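Local coordinates for protein putative hydroxymethylglutaryl-CoA synthase (Streptococcus mutans, PDB 3SQZ) that binds coenzyme A on a thiolase fold and probably acts as a hydroxymethylglutaryl-CoA synthase, joining acetyl and acetoacetyl units into HMG-CoA, at residues 60-63 and 64-68. Residues are numbered along the deposited sequence; the frame is centred on the assembly and turned at random.
Sequences RGED and PQKFS. With COA (coenzyme A), chain D.
Asp63 N-caps the helix 64-71: its OD1 accepts the backbone N-H of Gln65 at 2.9 Å, in a fairly straight bond (160°) that reaches the oxygen from above the carboxylate plane. The side chain gets there with CG anti to the backbone N (chi1 -174°), which swings the carboxylate over the first turn, beside CB of Gln65. The backbone adds a second link, Lys66 N to Asp63 O at 2.8 Å. The connection from helix 53-60 is short, Gly61 closing that helix in a Schellman motif only two residues before the new cap.

The cap also serves the ligand. While OD1 holds the helix end, OD2 receives a weak hydrogen bond of 2.9 Å from N6A, the exocyclic amine of the coenzyme A adenine. Lys66 runs fully extended past the same base, its CG 3.7 Å from C8A, and its NZ gives a hydrogen bond of 2.7 Å to the diphosphate oxygen O5A. On the protein side Glu62, bent at chi2 (-70°), crosses this lysine and sets OE1 3.4 Å from CD of Lys66. The ammonium thus sits between the diphosphate and a carboxylate, which probably stabilises its positive charge. The buried side chain of Phe67 joins helix 64-71 to helix 53-60, packing on Met53, Leu56 and Ala57; Tyr177, Pro182, Thr186, Lys272 and Lys276 also hydrogen-bond to the coenzyme A. Completing the charge arrangement is a long salt bridge, Glu62 OE1 to Lys66 NZ at 3.5 Å.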
loop_
_atom_site.group_PDB
_atom_site.type_symbol
_atom_site.label_atom_id
_atom_site.label_comp_id
_atom_site.label_asym_id
_atom_site.label_seq_id
_atom_site.Cartn_x
_atom_site.Cartn_y
_atom_site.Cartn_z
ATOM N N ARG A 60 18.307 -17.411 -9.925
ATOM C CA ARG A 60 18.208 -16.751 -11.228
ATOM C C ARG A 60 19.557 -16.403 -11.850
ATOM O O ARG A 60 19.610 -15.888 -12.967
ATOM C CB ARG A 60 17.347 -15.489 -11.127
ATOM C CG ARG A 60 15.913 -15.744 -10.702
ATOM C CD ARG A 60 15.067 -16.415 -11.794
ATOM N NE ARG A 60 13.739 -16.692 -11.261
ATOM C CZ ARG A 60 13.354 -17.859 -10.756
ATOM N NH1 ARG A 60 14.178 -18.898 -10.778
ATOM N NH2 ARG A 60 12.138 -17.988 -10.238
ATOM N N GLY A 61 20.641 -16.672 -11.131
ATOM C CA GLY A 61 21.970 -16.362 -11.630
ATOM C C GLY A 61 22.265 -14.874 -11.646
ATOM O O GLY A 61 23.072 -14.396 -12.447
ATOM N N GLU A 62 21.615 -14.137 -10.752
ATOM C CA GLU A 62 21.806 -12.698 -10.655
ATOM C C GLU A 62 22.808 -12.369 -9.556
ATOM O O GLU A 62 22.915 -13.094 -8.568
ATOM C CB GLU A 62 20.473 -12.003 -10.358
ATOM C CG GLU A 62 19.438 -12.118 -11.470
ATOM C CD GLU A 62 19.804 -11.301 -12.697
ATOM O OE1 GLU A 62 20.505 -10.280 -12.544
ATOM O OE2 GLU A 62 19.398 -11.681 -13.818
ATOM N N ASP A 63 23.548 -11.282 -9.742
ATOM C CA ASP A 63 24.391 -10.740 -8.690
ATOM C C ASP A 63 23.475 -10.311 -7.549
ATOM O O ASP A 63 22.610 -9.465 -7.742
ATOM C CB ASP A 63 25.159 -9.533 -9.233
ATOM C CG ASP A 63 26.180 -8.984 -8.252
ATOM O OD1 ASP A 63 26.063 -9.242 -7.035
ATOM O OD2 ASP A 63 27.108 -8.282 -8.708
ATOM N N PRO A 64 23.644 -10.903 -6.360
ATOM C CA PRO A 64 22.756 -10.523 -5.252
ATOM C C PRO A 64 22.791 -9.026 -4.934
ATOM O O PRO A 64 21.829 -8.488 -4.370
ATOM C CB PRO A 64 23.281 -11.345 -4.067
ATOM C CG PRO A 64 24.603 -11.907 -4.506
ATOM C CD PRO A 64 24.568 -11.988 -5.997
ATOM N N GLN A 65 23.876 -8.351 -5.298
ATOM C CA GLN A 65 23.961 -6.913 -5.056
ATOM C C GLN A 65 23.026 -6.109 -5.959
ATOM O O GLN A 65 22.676 -4.971 -5.647
ATOM C CB GLN A 65 25.404 -6.417 -5.159
ATOM C CG GLN A 65 26.281 -6.909 -4.015
ATOM C CD GLN A 65 27.558 -6.114 -3.871
ATOM O OE1 GLN A 65 28.071 -5.562 -4.843
ATOM N NE2 GLN A 65 28.079 -6.044 -2.650
ATOM N N LYS A 66 22.608 -6.697 -7.073
ATOM C CA LYS A 66 21.592 -6.054 -7.888
ATOM C C LYS A 66 20.357 -5.779 -7.037
ATOM O O LYS A 66 19.716 -4.736 -7.159
ATOM C CB LYS A 66 21.209 -6.936 -9.069
ATOM C CG LYS A 66 20.040 -6.396 -9.862
ATOM C CD LYS A 66 19.736 -7.277 -11.055
ATOM C CE LYS A 66 18.644 -6.678 -11.917
ATOM N NZ LYS A 66 18.507 -7.438 -13.189
ATOM N N PHE A 67 20.026 -6.722 -6.165
ATOM C CA PHE A 67 18.860 -6.566 -5.314
ATOM C C PHE A 67 19.159 -5.724 -4.075
ATOM O O PHE A 67 18.445 -4.767 -3.789
ATOM C CB PHE A 67 18.298 -7.933 -4.931
ATOM C CG PHE A 67 17.882 -8.772 -6.113
ATOM C CD1 PHE A 67 17.472 -8.177 -7.302
ATOM C CD2 PHE A 67 17.890 -10.155 -6.035
ATOM C CE1 PHE A 67 17.074 -8.951 -8.389
ATOM C CE2 PHE A 67 17.497 -10.933 -7.118
ATOM C CZ PHE A 67 17.090 -10.331 -8.295
ATOM N N SER A 68 20.214 -6.069 -3.344
ATOM C CA SER A 68 20.501 -5.384 -2.084
ATOM C C SER A 68 20.892 -3.920 -2.276
ATOM O O SER A 68 20.530 -3.067 -1.463
ATOM C CB SER A 68 21.578 -6.122 -1.289
ATOM O OG SER A 68 22.801 -6.148 -1.998
HETATM N N1A COA D . 25.285 -3.934 -8.066
HETATM C C2A COA D . 24.539 -2.848 -7.777
HETATM N N3A COA D . 23.490 -2.488 -8.605
HETATM C C4A COA D . 23.218 -3.237 -9.708
HETATM C C5A COA D . 23.986 -4.360 -10.015
HETATM C C6A COA D . 25.004 -4.709 -9.210
HETATM N N6A COA D . 25.797 -5.865 -9.508
HETATM N N7A COA D . 23.496 -4.920 -11.167
HETATM C C8A COA D . 22.461 -4.184 -11.583
HETATM N N9A COA D . 22.314 -3.117 -10.662
HETATM C C1B COA D . 21.224 -2.152 -10.644
HETATM C C2B COA D . 21.188 -0.824 -11.450
HETATM O O2B COA D . 22.210 -0.130 -12.008
HETATM C C3B COA D . 19.863 -0.244 -10.989
HETATM O O3B COA D . 19.695 0.929 -10.294
HETATM P P3B COA D . 19.808 2.315 -10.966
HETATM O O7A COA D . 18.501 2.585 -11.797
HETATM O O8A COA D . 19.919 3.313 -9.770
HETATM O O9A COA D . 21.033 2.363 -11.843
HETATM C C4B COA D . 19.051 -1.466 -10.789
HETATM O O4B COA D . 19.929 -2.278 -9.983
HETATM C C5B COA D . 18.042 -2.001 -11.747
HETATM O O5B COA D . 18.799 -2.448 -12.839
HETATM P P1A COA D . 18.076 -3.063 -14.104
HETATM O O1A COA D . 17.033 -2.028 -14.688
HETATM O O2A COA D . 19.109 -3.446 -15.145
HETATM O O3A COA D . 17.303 -4.350 -13.572
HETATM P P2A COA D . 16.110 -5.065 -14.337
HETATM O O4A COA D . 16.307 -4.985 -15.897
HETATM O O5A COA D . 16.036 -6.510 -13.897
HETATM O O6A COA D . 14.741 -4.327 -13.962
HETATM C CBP COA D . 13.149 -3.108 -12.589
HETATM C CCP COA D . 14.542 -3.668 -12.739
HETATM C CDP COA D . 12.921 -2.088 -13.654
HETATM C CEP COA D . 12.984 -2.457 -11.237
HETATM C CAP COA D . 12.187 -4.253 -12.729
HETATM O OAP COA D . 12.196 -5.070 -11.629
HETATM C C9P COA D . 10.779 -3.804 -13.066
HETATM O O9P COA D . 10.456 -3.417 -14.184
HETATM N N8P COA D . 9.799 -3.912 -11.970
HETATM C C7P COA D . 8.463 -3.363 -12.097
HETATM C C6P COA D . 8.415 -1.850 -12.056
HETATM C C5P COA D . 6.992 -1.290 -12.044
HETATM O O5P COA D . 6.057 -1.961 -11.671
HETATM N N4P COA D . 6.793 0.089 -12.401
HETATM C C3P COA D . 5.452 0.684 -12.296
HETATM C C2P COA D . 5.254 1.708 -11.214
HETATM S S1P COA D . 6.496 2.953 -11.082
#